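Local structure of F-actin-capping protein subunit alpha (Plasmodium berghei, 7A0H) at residues N172-I177 against R193-V198; E206-G211 against V232-V237; G211-V216 against E256-V261. The protein probably caps the fast-growing barbed ends of actin filaments without severing them, and forms an asymmetric homodimer of two alpha-type subunits. All coordinates share one frame; numbering follows the deposited sequence.

Interaction 1: N172-I177 against R193-V198; sequences NLFLLI and RSSWNV
Val198, Trp196 and Ile177 bury the most surface where two neighbouring strands of a hairpin run antiparallel. Val198 forms a hydrogen-bonded pair with Leu173, and its CG1 rests on Leu173 CB at 4.0 Å; a beta-branched residue suits this buried strand position, and CG1 reaches across because it sits between the backbone N and the carbonyl carbon (chi1 54°). Trp196 pairs with Leu175, CB to CB at 4.0 Å, while its indole leads away from the partner strand. Its plane is fixed within its own strand: Trp196 NE1 donates to Ser194 OG at 2.7 Å, an almost straight bond (173°) lying in the ring plane. The small serine is also hydrogen-bonded to Glu258 OE2, linking indole and helix 243-266. On this largely apolar face Ile177 pairs with Ser194 through two backbone bonds, Ile177 N to Ser194 O and Ser194 N to Ile177 O, each 2.9 Å. Asn197, on the other face, exchanges two amide hydrogen bonds with Asn172, whose end swings in to meet it: Asn197 ND2 to Asn172 OD1 at 2.9 Å and Asn172 ND2 to Asn197 OD1 at 3.0 Å. The amide planes stand 35° apart; the first donor lies on a lone pair, the second is tilted from its acceptor's carbonyl plane. Beside them Asn197 OD1 meets the edge of the Phe174 ring, 3.7 Å from CD1. Strands 154-167 and 206-220 flank the hairpin. Helix 243-266 packs on the Leu175 and Trp196 face, where helix 112-131 covers Leu173 and Ile177; Tyr57 lies against Phe174 and Leu176 on the reverse.

Interaction 2: E206-G211 against V232-V237; sequences EIILTG and VFEKRV
Strands 206-211 and 232-237 run antiparallel, 172° between their directions, and three hydrogen-bonded pairs, Ile207 with Val237, Leu209 with Lys235 and Gly211 with Phe233, join them through six backbone bonds. Gly211 has no side chain, so it meets Phe233 through its backbone, Gly211 N to Phe233 O at 2.7 Å. Val237 buries the most surface here, its CB 4.0 Å from Ile207 CG1. Both are buried beta-branched residues, suited to strands and to the apolar face turned to helix 243-266, and the two meet at a slant. Leu209 CB joins them at 4.3 Å from Val237 CG2. The opposite face is more polar. There Ile208 and Arg236 run alongside in the same sense; with its chain extended from CG to NE (chi2 173°), Arg236 passes beside Ile208, its CG nearest the isoleucine's CD1. Glu206 OE1 comes near the edge of the guanidinium and makes a long salt bridge to Arg236 NE at 3.7 Å, the two planes 60° apart. Ile208 CG2 also touches Glu234 CG at 3.9 Å, which suits an exposed residue whose methylene packs while its carboxylate stays at the surface. Strand 187-200 adjoins 206-211 on its other side, and helix 243-266 covers Leu209, Phe233 and Lys235.

Interaction 3: G211-V216 against E256-V261; sequences GTIDVV and ECENDV
Ile213 points from its strand at the helix and presses its CD1 between Glu258 and Val261, 3.6 Å from Glu258 CG and 3.7 Å from Val261 CG2. With CD1 anti along the chain (chi2 -179°), the isoleucine is at full stretch, which lets one methyl bridge much of the gap between axes 9.9 Å apart. Ile213 and Val261 pass flank to flank, one heading each way, and Val261 CG2 also lies 4.0 Å from Ile213 CG2. Glu258 lies nearly perpendicular to the isoleucine, offering a methylene while its carboxylate goes on to other partners. That buried group is hydrogen-bonded to Tyr127 and Tyr132 through OE1 and to Ser194 through OE2, an explanation for an acidic residue in an apolar layer. Val215 adds a looser touch, its CG2 4.4 Å from Val261 CG1. The second subunit packs close by, with its Ile283 on Val215 and its Ile284 on Val261. Helix 243-266 lies on one face of the five-stranded antiparallel sheet, the segments inclined at -36°, as in capping proteins, where a long helix of each subunit packs on the central sheet.

The three contacts lie close together in one antiparallel sheet and its covering helix, their centres about 11 to 13 Å apart. Interaction 1 closes before the other two open along the chain, whereas interactions 2 and 3 interleave, sharing Gly211 and strand 206-220. Strands 187-200 and 206-220 are direct neighbours, so Asn197 N reaches Thr210 O at 2.9 Å. Helix 243-266 ties the set together: Trp196 CH2 packs on Cys257 CB at 3.4 Å, and Phe233 CD1 meets Cys257 SG at 3.5 Å. Sheet and helix thus form one continuous core, whose interaction 3 end also meets the second subunit of the homodimer.

Interaction 1: N172-I177 against R193-V198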
loop_
_atom_site.group_PDB
_atom_site.type_symbol
_atom_site.label_atom_id
_atom_site.label_comp_id
_atom_site.label_asym_id
_atom_site.label_seq_id
_atom_site.Cartn_x
_atom_site.Cartn_y
_atom_site.Cartn_z
ATOM N N ASN A 172 -15.741 33.054 -3.266
ATOM C CA ASN A 172 -15.166 31.736 -3.457
ATOM C C ASN A 172 -16.199 30.704 -3.066
ATOM O O ASN A 172 -16.926 30.862 -2.078
ATOM C CB ASN A 172 -13.874 31.549 -2.649
ATOM C CG ASN A 172 -13.215 30.235 -2.962
ATOM O OD1 ASN A 172 -12.371 30.132 -3.874
ATOM N ND2 ASN A 172 -13.666 29.181 -2.280
ATOM N N LEU A 173 -16.345 29.724 -3.889
ATOM C CA LEU A 173 -17.240 28.643 -3.549
ATOM C C LEU A 173 -16.504 27.322 -3.724
ATOM O O LEU A 173 -15.835 27.087 -4.746
ATOM C CB LEU A 173 -18.478 28.700 -4.406
ATOM C CG LEU A 173 -19.510 29.816 -4.273
ATOM C CD1 LEU A 173 -20.308 29.726 -5.636
ATOM C CD2 LEU A 173 -20.423 29.649 -3.130
ATOM N N PHE A 174 -16.711 26.454 -2.762
ATOM C CA PHE A 174 -16.085 25.163 -2.727
ATOM C C PHE A 174 -17.207 24.176 -2.630
ATOM O O PHE A 174 -18.016 24.262 -1.692
ATOM C CB PHE A 174 -15.156 25.052 -1.561
ATOM C CG PHE A 174 -14.366 23.737 -1.519
ATOM C CD1 PHE A 174 -13.339 23.532 -2.413
ATOM C CD2 PHE A 174 -14.667 22.736 -0.593
ATOM C CE1 PHE A 174 -12.576 22.359 -2.387
ATOM C CE2 PHE A 174 -13.897 21.530 -0.533
ATOM C CZ PHE A 174 -12.853 21.353 -1.410
ATOM N N LEU A 175 -17.294 23.310 -3.649
ATOM C CA LEU A 175 -18.394 22.353 -3.807
ATOM C C LEU A 175 -17.772 20.998 -3.653
ATOM O O LEU A 175 -16.722 20.733 -4.274
ATOM C CB LEU A 175 -19.087 22.424 -5.198
ATOM C CG LEU A 175 -19.805 23.705 -5.662
ATOM C CD1 LEU A 175 -18.772 24.632 -6.251
ATOM C CD2 LEU A 175 -20.987 23.463 -6.651
ATOM N N LEU A 176 -18.461 20.128 -2.925
ATOM C CA LEU A 176 -17.854 18.867 -2.497
ATOM C C LEU A 176 -18.875 17.747 -2.370
ATOM O O LEU A 176 -19.963 17.898 -1.743
ATOM C CB LEU A 176 -17.182 19.052 -1.127
ATOM C CG LEU A 176 -16.496 17.850 -0.411
ATOM C CD1 LEU A 176 -15.288 17.385 -1.204
ATOM C CD2 LEU A 176 -16.046 18.329 1.037
ATOM N N ILE A 177 -18.514 16.622 -2.993
ATOM C CA ILE A 177 -19.311 15.392 -2.898
ATOM C C ILE A 177 -18.444 14.269 -2.282
ATOM O O ILE A 177 -17.322 14.032 -2.749
ATOM C CB ILE A 177 -19.835 14.912 -4.255
ATOM C CG1 ILE A 177 -20.629 16.004 -4.969
ATOM C CG2 ILE A 177 -20.742 13.660 -4.046
ATOM C CD1 ILE A 177 -21.063 15.590 -6.550
ATOM N N ARG A 193 -14.351 11.074 -3.476
ATOM C CA ARG A 193 -14.268 12.470 -3.078
ATOM C C ARG A 193 -14.143 13.351 -4.342
ATOM O O ARG A 193 -13.158 13.251 -5.095
ATOM C CB ARG A 193 -13.053 12.677 -2.142
ATOM C CG ARG A 193 -13.153 12.011 -0.754
ATOM C CD ARG A 193 -14.327 12.440 -0.135
ATOM N NE ARG A 193 -14.544 12.049 1.217
ATOM C CZ ARG A 193 -15.094 10.928 1.642
ATOM N NH1 ARG A 193 -15.469 9.996 0.814
ATOM N NH2 ARG A 193 -15.258 10.755 2.965
ATOM N N SER A 194 -15.110 14.232 -4.561
ATOM C CA SER A 194 -15.151 15.078 -5.773
ATOM C C SER A 194 -15.256 16.537 -5.348
ATOM O O SER A 194 -16.266 16.956 -4.742
ATOM C CB SER A 194 -16.329 14.689 -6.688
ATOM O OG SER A 194 -16.399 15.566 -7.820
ATOM N N SER A 195 -14.236 17.308 -5.626
ATOM C CA SER A 195 -14.174 18.616 -5.018
ATOM C C SER A 195 -13.914 19.693 -6.046
ATOM O O SER A 195 -13.110 19.495 -6.977
ATOM C CB SER A 195 -13.052 18.639 -3.834
ATOM O OG SER A 195 -11.788 18.315 -4.377
ATOM N N TRP A 196 -14.541 20.854 -5.847
ATOM C CA TRP A 196 -14.663 21.886 -6.897
ATOM C C TRP A 196 -14.559 23.247 -6.243
ATOM O O TRP A 196 -15.201 23.502 -5.196
ATOM C CB TRP A 196 -16.021 21.716 -7.647
ATOM C CG TRP A 196 -16.021 20.371 -8.288
ATOM C CD1 TRP A 196 -16.454 19.202 -7.720
ATOM C CD2 TRP A 196 -15.484 20.020 -9.577
ATOM N NE1 TRP A 196 -16.145 18.123 -8.533
ATOM C CE2 TRP A 196 -15.585 18.608 -9.687
ATOM C CE3 TRP A 196 -14.961 20.769 -10.651
ATOM C CZ2 TRP A 196 -15.261 17.920 -10.890
ATOM C CZ3 TRP A 196 -14.550 20.087 -11.802
ATOM C CH2 TRP A 196 -14.720 18.660 -11.912
ATOM N N ASN A 197 -13.695 24.070 -6.813
ATOM C CA ASN A 197 -13.558 25.452 -6.376
ATOM C C ASN A 197 -13.768 26.457 -7.524
ATOM O O ASN A 197 -13.306 26.262 -8.665
ATOM C CB ASN A 197 -12.174 25.640 -5.799
ATOM C CG ASN A 197 -12.080 26.835 -4.932
ATOM O OD1 ASN A 197 -12.655 26.886 -3.848
ATOM N ND2 ASN A 197 -11.358 27.831 -5.405
ATOM N N VAL A 198 -14.447 27.541 -7.217
ATOM C CA VAL A 198 -14.484 28.667 -8.144
ATOM C C VAL A 198 -14.236 29.946 -7.366
ATOM O O VAL A 198 -14.862 30.191 -6.322
ATOM C CB VAL A 198 -15.796 28.793 -8.959
ATOM C CG1 VAL A 198 -16.943 28.815 -8.079
ATOM C CG2 VAL A 198 -15.789 30.082 -9.747
#

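Interaction 2: E206-G211 against V232-V237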
loop_
_atom_site.group_PDB
_atom_site.type_symbol
_atom_site.label_atom_id
_atom_site.label_comp_id
_atom_site.label_asym_id
_atom_site.label_seq_id
_atom_site.Cartn_x
_atom_site.Cartn_y
_atom_site.Cartn_z
ATOM N N GLU A 206 -17.145 35.065 -17.160
ATOM C CA GLU A 206 -16.387 33.836 -17.298
ATOM C C GLU A 206 -15.713 33.475 -15.975
ATOM O O GLU A 206 -15.094 34.312 -15.312
ATOM C CB GLU A 206 -15.350 34.007 -18.402
ATOM C CG GLU A 206 -14.701 32.696 -18.703
ATOM C CD GLU A 206 -13.756 32.760 -19.868
ATOM O OE1 GLU A 206 -12.531 32.877 -19.577
ATOM O OE2 GLU A 206 -14.242 32.710 -21.053
ATOM N N ILE A 207 -15.850 32.222 -15.589
ATOM C CA ILE A 207 -15.203 31.761 -14.374
ATOM C C ILE A 207 -14.373 30.564 -14.734
ATOM O O ILE A 207 -14.548 29.953 -15.786
ATOM C CB ILE A 207 -16.178 31.396 -13.272
ATOM C CG1 ILE A 207 -16.918 30.176 -13.746
ATOM C CG2 ILE A 207 -16.949 32.673 -12.889
ATOM C CD1 ILE A 207 -18.103 29.880 -12.846
ATOM N N ILE A 208 -13.423 30.286 -13.847
ATOM C CA ILE A 208 -12.567 29.118 -13.889
ATOM C C ILE A 208 -13.063 28.196 -12.794
ATOM O O ILE A 208 -13.213 28.617 -11.652
ATOM C CB ILE A 208 -11.103 29.472 -13.647
ATOM C CG1 ILE A 208 -10.611 30.421 -14.738
ATOM C CG2 ILE A 208 -10.229 28.241 -13.686
ATOM C CD1 ILE A 208 -11.012 29.967 -16.140
ATOM N N LEU A 209 -13.420 27.015 -13.160
ATOM C CA LEU A 209 -13.837 25.971 -12.249
ATOM C C LEU A 209 -12.706 24.922 -12.277
ATOM O O LEU A 209 -12.317 24.455 -13.340
ATOM C CB LEU A 209 -15.178 25.412 -12.692
ATOM C CG LEU A 209 -15.713 24.339 -11.763
ATOM C CD1 LEU A 209 -16.198 24.914 -10.361
ATOM C CD2 LEU A 209 -16.829 23.615 -12.444
ATOM N N THR A 210 -12.036 24.736 -11.136
ATOM C CA THR A 210 -10.988 23.720 -10.918
ATOM C C THR A 210 -11.577 22.619 -10.064
ATOM O O THR A 210 -12.379 22.899 -9.166
ATOM C CB THR A 210 -9.805 24.257 -10.135
ATOM O OG1 THR A 210 -10.338 24.787 -8.906
ATOM C CG2 THR A 210 -9.078 25.312 -10.929
ATOM N N GLY A 211 -11.232 21.383 -10.371
ATOM C CA GLY A 211 -11.772 20.266 -9.636
ATOM C C GLY A 211 -10.760 19.156 -9.505
ATOM O O GLY A 211 -9.761 19.071 -10.241
ATOM N N VAL A 232 -7.637 15.540 -12.117
ATOM C CA VAL A 232 -7.726 16.963 -11.893
ATOM C C VAL A 232 -8.299 17.626 -13.164
ATOM O O VAL A 232 -7.891 17.286 -14.274
ATOM C CB VAL A 232 -6.311 17.498 -11.597
ATOM C CG1 VAL A 232 -6.411 18.998 -11.523
ATOM C CG2 VAL A 232 -5.803 16.997 -10.293
ATOM N N PHE A 233 -9.152 18.628 -12.989
ATOM C CA PHE A 233 -9.863 19.347 -14.050
ATOM C C PHE A 233 -9.769 20.863 -13.852
ATOM O O PHE A 233 -9.880 21.340 -12.698
ATOM C CB PHE A 233 -11.371 18.988 -14.055
ATOM C CG PHE A 233 -11.656 17.529 -14.192
ATOM C CD1 PHE A 233 -11.681 16.923 -15.437
ATOM C CD2 PHE A 233 -11.870 16.739 -13.074
ATOM C CE1 PHE A 233 -11.914 15.592 -15.553
ATOM C CE2 PHE A 233 -12.137 15.363 -13.238
ATOM C CZ PHE A 233 -12.156 14.822 -14.428
ATOM N N GLU A 234 -9.675 21.613 -14.975
ATOM C CA GLU A 234 -9.668 23.083 -14.983
ATOM C C GLU A 234 -10.447 23.614 -16.200
ATOM O O GLU A 234 -9.949 23.583 -17.326
ATOM C CB GLU A 234 -8.239 23.625 -14.973
ATOM C CG GLU A 234 -8.182 25.188 -15.037
ATOM C CD GLU A 234 -6.789 25.751 -14.760
ATOM O OE1 GLU A 234 -5.980 25.087 -14.088
ATOM O OE2 GLU A 234 -6.493 26.863 -15.218
ATOM N N LYS A 235 -11.675 24.099 -15.965
ATOM C CA LYS A 235 -12.595 24.449 -17.044
ATOM C C LYS A 235 -12.994 25.925 -17.006
ATOM O O LYS A 235 -13.331 26.473 -15.943
ATOM C CB LYS A 235 -13.891 23.576 -16.941
ATOM C CG LYS A 235 -13.648 22.032 -16.916
ATOM C CD LYS A 235 -13.051 21.550 -18.227
ATOM C CE LYS A 235 -13.224 20.075 -18.382
ATOM N NZ LYS A 235 -12.569 19.569 -19.628
ATOM N N ARG A 236 -13.026 26.546 -18.174
ATOM C CA ARG A 236 -13.622 27.880 -18.366
ATOM C C ARG A 236 -15.109 27.721 -18.665
ATOM O O ARG A 236 -15.499 26.928 -19.521
ATOM C CB ARG A 236 -12.971 28.643 -19.525
ATOM C CG ARG A 236 -11.581 29.225 -19.209
ATOM C CD ARG A 236 -10.807 29.854 -20.412
ATOM N NE ARG A 236 -9.623 30.615 -19.946
ATOM C CZ ARG A 236 -8.323 30.280 -20.087
ATOM N NH1 ARG A 236 -7.904 29.174 -20.707
ATOM N NH2 ARG A 236 -7.406 31.099 -19.592
ATOM N N VAL A 237 -15.917 28.443 -17.938
ATOM C CA VAL A 237 -17.354 28.346 -18.019
ATOM C C VAL A 237 -17.921 29.758 -18.252
ATOM O O VAL A 237 -17.514 30.715 -17.580
ATOM C CB VAL A 237 -17.899 27.746 -16.718
ATOM C CG1 VAL A 237 -19.439 27.507 -16.811
ATOM C CG2 VAL A 237 -17.110 26.491 -16.417
#

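Interaction 3: G211-V216 against E256-V261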
loop_
_atom_site.group_PDB
_atom_site.type_symbol
_atom_site.label_atom_id
_atom_site.label_comp_id
_atom_site.label_asym_id
_atom_site.label_seq_id
_atom_site.Cartn_x
_atom_site.Cartn_y
_atom_site.Cartn_z
ATOM N N GLY A 211 -11.232 21.383 -10.371
ATOM C CA GLY A 211 -11.772 20.266 -9.636
ATOM C C GLY A 211 -10.760 19.156 -9.505
ATOM O O GLY A 211 -9.761 19.071 -10.241
ATOM N N THR A 212 -11.035 18.292 -8.514
ATOM C CA THR A 212 -10.237 17.088 -8.277
ATOM C C THR A 212 -11.172 15.950 -7.927
ATOM O O THR A 212 -12.089 16.121 -7.115
ATOM C CB THR A 212 -9.225 17.326 -7.156
ATOM O OG1 THR A 212 -8.408 18.470 -7.467
ATOM C CG2 THR A 212 -8.307 16.062 -6.884
ATOM N N ILE A 213 -11.005 14.828 -8.600
ATOM C CA ILE A 213 -11.762 13.627 -8.281
ATOM C C ILE A 213 -10.796 12.537 -7.799
ATOM O O ILE A 213 -9.901 12.114 -8.540
ATOM C CB ILE A 213 -12.593 13.129 -9.488
ATOM C CG1 ILE A 213 -13.666 14.199 -9.887
ATOM C CG2 ILE A 213 -13.238 11.855 -9.113
ATOM C CD1 ILE A 213 -14.549 13.776 -11.049
ATOM N N ASP A 214 -11.020 12.064 -6.576
ATOM C CA ASP A 214 -10.165 11.075 -5.909
ATOM C C ASP A 214 -10.947 9.791 -5.740
ATOM O O ASP A 214 -12.056 9.814 -5.196
ATOM C CB ASP A 214 -9.721 11.575 -4.556
ATOM C CG ASP A 214 -8.568 12.611 -4.633
ATOM O OD1 ASP A 214 -7.612 12.423 -5.433
ATOM O OD2 ASP A 214 -8.604 13.604 -3.839
ATOM N N VAL A 215 -10.410 8.684 -6.242
ATOM C CA VAL A 215 -11.020 7.369 -6.060
ATOM C C VAL A 215 -9.995 6.494 -5.331
ATOM O O VAL A 215 -8.836 6.419 -5.763
ATOM C CB VAL A 215 -11.380 6.720 -7.393
ATOM C CG1 VAL A 215 -12.329 5.571 -7.172
ATOM C CG2 VAL A 215 -12.082 7.720 -8.275
ATOM N N VAL A 216 -10.405 5.857 -4.227
ATOM C CA VAL A 216 -9.472 5.057 -3.430
ATOM C C VAL A 216 -10.130 3.736 -3.125
ATOM O O VAL A 216 -11.170 3.703 -2.433
ATOM C CB VAL A 216 -9.068 5.693 -2.075
ATOM C CG1 VAL A 216 -7.915 4.853 -1.419
ATOM C CG2 VAL A 216 -8.663 7.142 -2.188
ATOM N N GLU A 256 -20.125 16.374 -16.257
ATOM C CA GLU A 256 -19.309 15.863 -17.352
ATOM C C GLU A 256 -17.972 15.340 -16.863
ATOM O O GLU A 256 -17.452 14.332 -17.377
ATOM C CB GLU A 256 -19.077 17.014 -18.337
ATOM C CG GLU A 256 -18.500 16.614 -19.656
ATOM C CD GLU A 256 -17.760 17.761 -20.366
ATOM O OE1 GLU A 256 -17.616 18.865 -19.767
ATOM O OE2 GLU A 256 -17.268 17.516 -21.505
ATOM N N CYS A 257 -17.320 16.084 -15.982
ATOM C CA CYS A 257 -16.035 15.581 -15.442
ATOM C C CYS A 257 -16.205 14.250 -14.698
ATOM O O CYS A 257 -15.373 13.337 -14.845
ATOM C CB CYS A 257 -15.441 16.679 -14.588
ATOM S SG CYS A 257 -14.925 18.127 -15.602
ATOM N N GLU A 258 -17.333 14.034 -14.035
ATOM C CA GLU A 258 -17.486 12.766 -13.322
ATOM C C GLU A 258 -17.741 11.660 -14.316
ATOM O O GLU A 258 -17.253 10.534 -14.157
ATOM C CB GLU A 258 -18.583 12.895 -12.266
ATOM C CG GLU A 258 -18.120 13.901 -11.023
ATOM C CD GLU A 258 -18.954 13.753 -9.766
ATOM O OE1 GLU A 258 -20.034 13.170 -9.845
ATOM O OE2 GLU A 258 -18.593 14.252 -8.715
ATOM N N ASN A 259 -18.479 11.982 -15.377
ATOM C CA ASN A 259 -18.637 11.049 -16.495
ATOM C C ASN A 259 -17.285 10.699 -17.109
ATOM O O ASN A 259 -17.062 9.572 -17.520
ATOM C CB ASN A 259 -19.525 11.695 -17.616
ATOM C CG ASN A 259 -21.020 11.511 -17.374
ATOM O OD1 ASN A 259 -21.427 10.480 -16.835
ATOM N ND2 ASN A 259 -21.854 12.514 -17.799
ATOM N N ASP A 260 -16.382 11.672 -17.215
ATOM C CA ASP A 260 -15.076 11.409 -17.833
ATOM C C ASP A 260 -14.239 10.444 -16.980
ATOM O O ASP A 260 -13.508 9.608 -17.533
ATOM C CB ASP A 260 -14.396 12.769 -18.089
ATOM C CG ASP A 260 -13.012 12.660 -18.791
ATOM O OD1 ASP A 260 -12.818 11.838 -19.740
ATOM O OD2 ASP A 260 -12.108 13.468 -18.399
ATOM N N VAL A 261 -14.357 10.506 -15.636
ATOM C CA VAL A 261 -13.629 9.552 -14.776
ATOM C C VAL A 261 -14.238 8.160 -14.922
ATOM O O VAL A 261 -13.529 7.146 -15.039
ATOM C CB VAL A 261 -13.652 10.019 -13.294
ATOM C CG1 VAL A 261 -13.158 8.892 -12.348
ATOM C CG2 VAL A 261 -12.817 11.282 -13.084
#